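Local coordinates for GXWXG domain-containing protein (Thermomonospora curvata, PDB 4MVE) that is of unknown function but carries GXWXG and DUF4334 family sequences and folds into a largely antiparallel beta-sheet structure with helices, at residues E19-R22 / A23-E26; D38-L41 / G42-G46; C80-P83 / D84-Y88. One frame throughout, in Å; residues are numbered along the deposited sequence.

Contact 1: E19-R22 / A23-E26; sequences ECDR and ATVE
A helix N-cap, joined to an i to i+4 salt bridge one residue further on, makes this local contact at the start of helix 22-29. It lies near the surface, where the loop after helix 5-16 turns into the next helix. Asp21 is the N-cap. Its OD2 accepts from Thr24 N at 3.1 Å and from Thr24 OG1 at 2.7 Å. Both donors come from the same face of the carboxylate, the amide well above the plane and the hydroxyl closer to it, on the syn side. CG of Asp21 sits between its own N and carbonyl carbon (chi1 65°), which folds the carboxylate back over the first turn. The helix bonding begins at the same residue, with Val25 N to Asp21 O at 3.1 Å. Glu26 N to Arg22 O follows.

The Arg22 and Glu26 side chains leave the helix together and extend alongside each other. NH1 of Arg22 meets OE1 of Glu26 at 3.0 Å, while the NH2 to OE2 bond is weak. The guanidinium and carboxylate planes stand 81° apart, so this is not a flat, forked pair. OE1 is also held by Arg104 and by the hydroxyl of Tyr144 on strand 143-149. With an alanine in place of Arg22 the guanidinium is gone, and the Glu26 carboxylate would probably be held less firmly, resting on Arg104 and Tyr144. On the inner side, Val25 and Cys20 both touch Phe49, and SG of Cys20 lies 3.6 Å from CG2 of Val25.

Contact 2: D38-L41 / G42-G46; sequences DFML and GTWRG
The Gly42-Thr43-Trp44-Arg45-Gly46 sequence fits the GXWXG pattern that names the family, and it forms the start of strand 42-48. The contact is the local turn by which a short 3-10 segment, 38-40, leads into that strand. Trp44 reaches back over the turn. Its NE1 donates to Met40 O at 2.9 Å, with an N-H...O angle of 153°. The donor stands 42° out of the carbonyl plane, and the oxygen is itself tilted slightly from the indole plane. CG of Trp44 lies anti to its carbonyl carbon, and this swings the indole toward the 3-10 turn.

Met40 is a selenomethionine. Its chain is bent at both chi2 and chi3 and lays the methyl over one face of the indole. CE is 4.0 Å from the centroid of the six-membered ring, a CH-pi contact. SE makes a more oblique Met-aromatic contact with the same ring. Phe39 O lies at the indole edge, 3.7 Å from Trp44 CZ2, and accepts a hydrogen bond from Arg149. CE2 of Phe39 also touches CH2 of Trp44, at 4.0 Å. Arg149 makes a cation-pi contact with Phe39, and Phe69 of strand 64-71 meets the Trp44 ring nearly at right angles.

Gly42 has backbone angles at which a beta carbon would run into Leu41 O, so the entry to the strand depends on a residue without one. A 3-10 turn pinned by the tryptophan of the strand it feeds is thus the local form of the GXWXG motif in this protein.

Contact 3: C80-P83 / D84-Y88; sequences CRSP and DGSIY
Cys80 and Tyr88 pair across the hairpin of strands 74-81 and 87-89, and this strand end is the close-packed part of the contact. They form a hydrogen-bonded antiparallel pair, with Cys80 N to Tyr88 O at 2.8 Å and Tyr88 N to Cys80 O at 3.0 Å. A chi1 of 77° brings the Tyr88 ring over Cys80 and Ser82 of the neighbouring strand. Its CE1 packs on Cys80 CB at 3.8 Å and its CD1 on Ser82 CB. SG of Cys80 makes an oblique sulfur-aromatic contact. Met62 touches both side chains on this face.

The loop end lies at the surface. Ser82 to Gly85 is a type I turn, closed by Gly85 N to Ser82 O. At the backbone angles of Gly85 a beta carbon would press on the carbonyl oxygen of Asp84. Beyond it, Ser82 N bonds to Ser86 O. On the sheet face opposite the tyrosine, exposed Arg81 bends at chi3, and its NH1 donates to Gly85 O at 2.9 Å. Ile87 lies over one face of the guanidinium, with CD1 3.7 Å from NH2. Tyr65 of strand 64-71 touches both residues.

Asp84 OD1 gathers three donors. Ser86 N, at 2.9 Å, makes an Asx turn. Ser86 OG comes in on the syn side at 2.7 Å. Ser82 OG arrives from above the carboxylate plane, also at 2.7 Å. Three donors on one oxygen fix the rotation of the carboxylate and are likely to favour its charged form. This chemistry implies that Asp84 probably helps to hold the turn in shape, along with the backbone bonds.

Overall arrangement
The three contacts come in series along the chain: contact 1, then contact 2, then contact 3. None touches another. Contacts 1 and 2 lie on opposite sides of the chain's centre, with centres about 22 Å apart. Contacts 1 and 3 are the most distant pair, at about 29 Å between centres. Contacts 2 and 3 reach the same antiparallel sheet and come within about 6 Å at their nearest atoms. Strand 64-71 links them, since it pairs with both 42-48 and 74-81. Strand 143-149 pairs with 42-48 and also touches helix 22-29 of contact 1. The sheet thus ties the strand entry to the hairpin, and the helix start to both through strand 143-149.

Contact 1: E19-R22 / A23-E26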
loop_
_atom_site.group_PDB
_atom_site.type_symbol
_atom_site.label_atom_id
_atom_site.label_comp_id
_atom_site.label_asym_id
_atom_site.label_seq_id
_atom_site.Cartn_x
_atom_site.Cartn_y
_atom_site.Cartn_z
ATOM N N GLU A 19 -12.347 -5.304 -7.292
ATOM C CA GLU A 19 -11.340 -4.860 -8.234
ATOM C C GLU A 19 -11.778 -3.492 -8.765
ATOM O O GLU A 19 -12.981 -3.168 -8.752
ATOM C CB GLU A 19 -11.153 -5.889 -9.362
ATOM C CG GLU A 19 -10.044 -6.888 -9.058
ATOM C CD GLU A 19 -9.666 -7.792 -10.214
ATOM O OE1 GLU A 19 -8.515 -7.686 -10.695
ATOM O OE2 GLU A 19 -10.520 -8.596 -10.650
ATOM N N CYS A 20 -10.806 -2.663 -9.135
ATOM C CA CYS A 20 -11.065 -1.349 -9.716
ATOM C C CYS A 20 -9.923 -1.015 -10.655
ATOM O O CYS A 20 -8.760 -1.090 -10.249
ATOM C CB CYS A 20 -11.258 -0.279 -8.643
ATOM S SG CYS A 20 -11.847 1.323 -9.283
ATOM N N ASP A 21 -10.260 -0.678 -11.912
ATOM C CA ASP A 21 -9.321 -0.344 -12.992
ATOM C C ASP A 21 -8.443 0.857 -12.624
ATOM O O ASP A 21 -8.891 1.790 -11.953
ATOM C CB ASP A 21 -10.059 -0.115 -14.319
ATOM C CG ASP A 21 -10.973 1.082 -14.316
ATOM O OD1 ASP A 21 -12.183 0.908 -14.022
ATOM O OD2 ASP A 21 -10.498 2.186 -14.646
ATOM N N ARG A 22 -7.169 0.771 -13.019
ATOM C CA ARG A 22 -6.085 1.708 -12.703
ATOM C C ARG A 22 -6.486 3.187 -12.876
ATOM O O ARG A 22 -6.279 3.972 -11.949
ATOM C CB ARG A 22 -4.845 1.392 -13.569
ATOM C CG ARG A 22 -3.558 2.036 -13.052
ATOM C CD ARG A 22 -2.543 2.209 -14.172
ATOM N NE ARG A 22 -2.907 3.337 -15.031
ATOM C CZ ARG A 22 -2.586 4.603 -14.781
ATOM N NH1 ARG A 22 -1.848 4.914 -13.715
ATOM N NH2 ARG A 22 -2.989 5.568 -15.597
ATOM N N ALA A 23 -7.032 3.552 -14.059
ATOM C CA ALA A 23 -7.475 4.910 -14.408
ATOM C C ALA A 23 -8.525 5.448 -13.414
ATOM O O ALA A 23 -8.418 6.592 -12.998
ATOM C CB ALA A 23 -8.037 4.947 -15.837
ATOM N N THR A 24 -9.481 4.627 -13.001
ATOM C CA THR A 24 -10.512 5.061 -12.049
ATOM C C THR A 24 -9.910 5.268 -10.621
ATOM O O THR A 24 -10.297 6.222 -9.927
ATOM C CB THR A 24 -11.668 4.055 -12.036
ATOM O OG1 THR A 24 -12.128 3.859 -13.383
ATOM C CG2 THR A 24 -12.820 4.498 -11.134
ATOM N N VAL A 25 -8.988 4.395 -10.188
ATOM C CA VAL A 25 -8.385 4.539 -8.857
ATOM C C VAL A 25 -7.533 5.818 -8.821
ATOM O O VAL A 25 -7.595 6.574 -7.845
ATOM C CB VAL A 25 -7.569 3.304 -8.362
ATOM C CG1 VAL A 25 -6.959 3.593 -6.979
ATOM C CG2 VAL A 25 -8.450 2.047 -8.295
ATOM N N GLU A 26 -6.753 6.046 -9.885
ATOM C CA GLU A 26 -5.883 7.196 -10.022
ATOM C C GLU A 26 -6.682 8.488 -9.917
ATOM O O GLU A 26 -6.230 9.404 -9.227
ATOM C CB GLU A 26 -5.127 7.128 -11.346
ATOM C CG GLU A 26 -4.287 8.355 -11.640
ATOM C CD GLU A 26 -3.092 8.023 -12.502
ATOM O OE1 GLU A 26 -2.146 7.389 -11.980
ATOM O OE2 GLU A 26 -3.157 8.294 -13.723
#

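Contact 2: D38-L41 / G42-G46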
loop_
_atom_site.group_PDB
_atom_site.type_symbol
_atom_site.label_atom_id
_atom_site.label_comp_id
_atom_site.label_asym_id
_atom_site.label_seq_id
_atom_site.Cartn_x
_atom_site.Cartn_y
_atom_site.Cartn_z
ATOM N N ASP A 38 3.991 9.316 10.992
ATOM C CA ASP A 38 3.552 8.583 12.200
ATOM C C ASP A 38 2.122 7.989 12.077
ATOM O O ASP A 38 1.833 6.971 12.712
ATOM C CB ASP A 38 3.729 9.419 13.474
ATOM C CG ASP A 38 5.195 9.534 13.939
ATOM O OD1 ASP A 38 6.118 9.079 13.182
ATOM O OD2 ASP A 38 5.428 10.105 15.026
ATOM N N PHE A 39 1.293 8.510 11.149
ATOM C CA PHE A 39 -0.061 7.994 10.884
ATOM C C PHE A 39 -0.004 6.529 10.403
ATOM O O PHE A 39 -0.953 5.769 10.612
ATOM C CB PHE A 39 -0.733 8.867 9.806
ATOM C CG PHE A 39 -2.116 8.442 9.353
ATOM C CD1 PHE A 39 -3.256 8.986 9.940
ATOM C CD2 PHE A 39 -2.278 7.571 8.276
ATOM C CE1 PHE A 39 -4.533 8.602 9.503
ATOM C CE2 PHE A 39 -3.548 7.206 7.836
ATOM C CZ PHE A 39 -4.667 7.718 8.449
HETATM N N MSE A 40 1.094 6.155 9.728
HETATM C CA MSE A 40 1.271 4.822 9.200
HETATM C C MSE A 40 1.716 3.804 10.240
HETATM O O MSE A 40 1.659 2.611 9.935
HETATM C CB MSE A 40 2.291 4.823 8.036
HETATM C CG MSE A 40 1.878 5.675 6.840
HETATM SE SE MSE A 40 0.131 5.226 6.102
HETATM C CE MSE A 40 0.313 3.207 5.856
ATOM N N LEU A 41 2.195 4.243 11.442
ATOM C CA LEU A 41 2.721 3.316 12.440
ATOM C C LEU A 41 1.639 2.273 12.888
ATOM O O LEU A 41 0.511 2.634 13.218
ATOM C CB LEU A 41 3.373 4.046 13.625
ATOM C CG LEU A 41 4.569 4.988 13.252
ATOM C CD1 LEU A 41 5.153 5.664 14.472
ATOM C CD2 LEU A 41 5.667 4.248 12.561
ATOM N N GLY A 42 1.992 0.995 12.775
ATOM C CA GLY A 42 1.113 -0.123 13.111
ATOM C C GLY A 42 1.082 -1.205 12.055
ATOM O O GLY A 42 1.813 -1.136 11.057
ATOM N N THR A 43 0.232 -2.213 12.268
ATOM C CA THR A 43 0.063 -3.328 11.348
ATOM C C THR A 43 -1.164 -3.069 10.488
ATOM O O THR A 43 -2.204 -2.617 10.997
ATOM C CB THR A 43 0.001 -4.657 12.115
ATOM O OG1 THR A 43 1.245 -4.812 12.789
ATOM C CG2 THR A 43 -0.210 -5.872 11.196
ATOM N N TRP A 44 -1.030 -3.343 9.178
ATOM C CA TRP A 44 -2.107 -3.145 8.204
ATOM C C TRP A 44 -2.312 -4.369 7.318
ATOM O O TRP A 44 -1.335 -5.017 6.907
ATOM C CB TRP A 44 -1.835 -1.923 7.294
ATOM C CG TRP A 44 -1.625 -0.613 7.987
ATOM C CD1 TRP A 44 -0.546 -0.254 8.739
ATOM C CD2 TRP A 44 -2.427 0.586 7.838
ATOM N NE1 TRP A 44 -0.639 1.074 9.108
ATOM C CE2 TRP A 44 -1.789 1.611 8.577
ATOM C CE3 TRP A 44 -3.590 0.902 7.102
ATOM C CZ2 TRP A 44 -2.295 2.927 8.636
ATOM C CZ3 TRP A 44 -4.089 2.201 7.160
ATOM C CH2 TRP A 44 -3.442 3.198 7.921
ATOM N N ARG A 45 -3.588 -4.662 7.010
ATOM C CA ARG A 45 -4.024 -5.722 6.085
ATOM C C ARG A 45 -4.110 -5.104 4.668
ATOM O O ARG A 45 -4.697 -4.023 4.480
ATOM C CB ARG A 45 -5.374 -6.333 6.508
ATOM C CG ARG A 45 -5.850 -7.412 5.518
ATOM C CD ARG A 45 -7.120 -8.149 5.950
ATOM N NE ARG A 45 -8.332 -7.323 5.868
ATOM C CZ ARG A 45 -8.972 -6.815 6.920
ATOM N NH1 ARG A 45 -8.521 -7.031 8.149
ATOM N NH2 ARG A 45 -10.073 -6.094 6.749
ATOM N N GLY A 46 -3.484 -5.773 3.708
ATOM C CA GLY A 46 -3.428 -5.282 2.341
ATOM C C GLY A 46 -4.300 -6.029 1.375
ATOM O O GLY A 46 -4.669 -7.175 1.622
#

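Contact 3: C80-P83 / D84-Y88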
loop_
_atom_site.group_PDB
_atom_site.type_symbol
_atom_site.label_atom_id
_atom_site.label_comp_id
_atom_site.label_asym_id
_atom_site.label_seq_id
_atom_site.Cartn_x
_atom_site.Cartn_y
_atom_site.Cartn_z
ATOM N N CYS A 80 3.185 -12.104 5.267
ATOM C CA CYS A 80 2.514 -13.143 4.504
ATOM C C CYS A 80 1.928 -14.126 5.445
ATOM O O CYS A 80 2.323 -14.193 6.612
ATOM C CB CYS A 80 3.467 -13.822 3.513
ATOM S SG CYS A 80 4.165 -12.705 2.273
ATOM N N ARG A 81 0.997 -14.907 4.935
ATOM C CA ARG A 81 0.368 -15.951 5.708
ATOM C C ARG A 81 0.994 -17.275 5.331
ATOM O O ARG A 81 1.049 -17.633 4.142
ATOM C CB ARG A 81 -1.143 -15.947 5.494
ATOM C CG ARG A 81 -1.877 -16.520 6.691
ATOM C CD ARG A 81 -3.367 -16.482 6.499
ATOM N NE ARG A 81 -3.947 -15.145 6.663
ATOM C CZ ARG A 81 -4.324 -14.626 7.826
ATOM N NH1 ARG A 81 -4.100 -15.281 8.959
ATOM N NH2 ARG A 81 -4.897 -13.434 7.872
ATOM N N SER A 82 1.542 -17.968 6.345
ATOM C CA SER A 82 2.151 -19.284 6.163
ATOM C C SER A 82 1.020 -20.357 6.160
ATOM O O SER A 82 -0.106 -20.022 6.559
ATOM C CB SER A 82 3.191 -19.535 7.252
ATOM O OG SER A 82 2.609 -19.479 8.542
ATOM N N PRO A 83 1.255 -21.626 5.723
ATOM C CA PRO A 83 0.144 -22.613 5.690
ATOM C C PRO A 83 -0.611 -22.809 7.023
ATOM O O PRO A 83 -1.828 -23.042 6.986
ATOM C CB PRO A 83 0.829 -23.917 5.262
ATOM C CG PRO A 83 2.306 -23.681 5.410
ATOM C CD PRO A 83 2.500 -22.216 5.182
ATOM N N ASP A 84 0.075 -22.660 8.186
ATOM C CA ASP A 84 -0.542 -22.837 9.514
ATOM C C ASP A 84 -1.507 -21.680 9.947
ATOM O O ASP A 84 -2.191 -21.817 10.968
ATOM C CB ASP A 84 0.533 -23.064 10.604
ATOM C CG ASP A 84 1.520 -21.935 10.850
ATOM O OD1 ASP A 84 1.221 -20.782 10.458
ATOM O OD2 ASP A 84 2.574 -22.192 11.481
ATOM N N GLY A 85 -1.545 -20.576 9.195
ATOM C CA GLY A 85 -2.416 -19.443 9.507
ATOM C C GLY A 85 -1.742 -18.279 10.217
ATOM O O GLY A 85 -2.308 -17.179 10.282
ATOM N N SER A 86 -0.527 -18.504 10.754
ATOM C CA SER A 86 0.223 -17.453 11.429
ATOM C C SER A 86 0.785 -16.429 10.404
ATOM O O SER A 86 0.982 -16.745 9.221
ATOM C CB SER A 86 1.340 -18.047 12.278
ATOM O OG SER A 86 2.360 -18.613 11.474
ATOM N N ILE A 87 1.009 -15.196 10.855
ATOM C CA ILE A 87 1.516 -14.169 9.958
ATOM C C ILE A 87 3.016 -13.939 10.236
ATOM O O ILE A 87 3.410 -13.767 11.391
ATOM C CB ILE A 87 0.645 -12.885 10.031
ATOM C CG1 ILE A 87 -0.730 -13.173 9.351
ATOM C CG2 ILE A 87 1.360 -11.703 9.351
ATOM C CD1 ILE A 87 -1.891 -12.316 9.776
ATOM N N TYR A 88 3.842 -13.975 9.158
ATOM C CA TYR A 88 5.289 -13.813 9.251
ATOM C C TYR A 88 5.786 -12.782 8.247
ATOM O O TYR A 88 5.184 -12.537 7.184
ATOM C CB TYR A 88 6.013 -15.169 9.054
ATOM C CG TYR A 88 6.085 -15.608 7.609
ATOM C CD1 TYR A 88 4.978 -16.159 6.972
ATOM C CD2 TYR A 88 7.239 -15.398 6.852
ATOM C CE1 TYR A 88 5.024 -16.527 5.632
ATOM C CE2 TYR A 88 7.287 -15.731 5.503
ATOM C CZ TYR A 88 6.179 -16.298 4.898
ATOM O OH TYR A 88 6.227 -16.669 3.582
#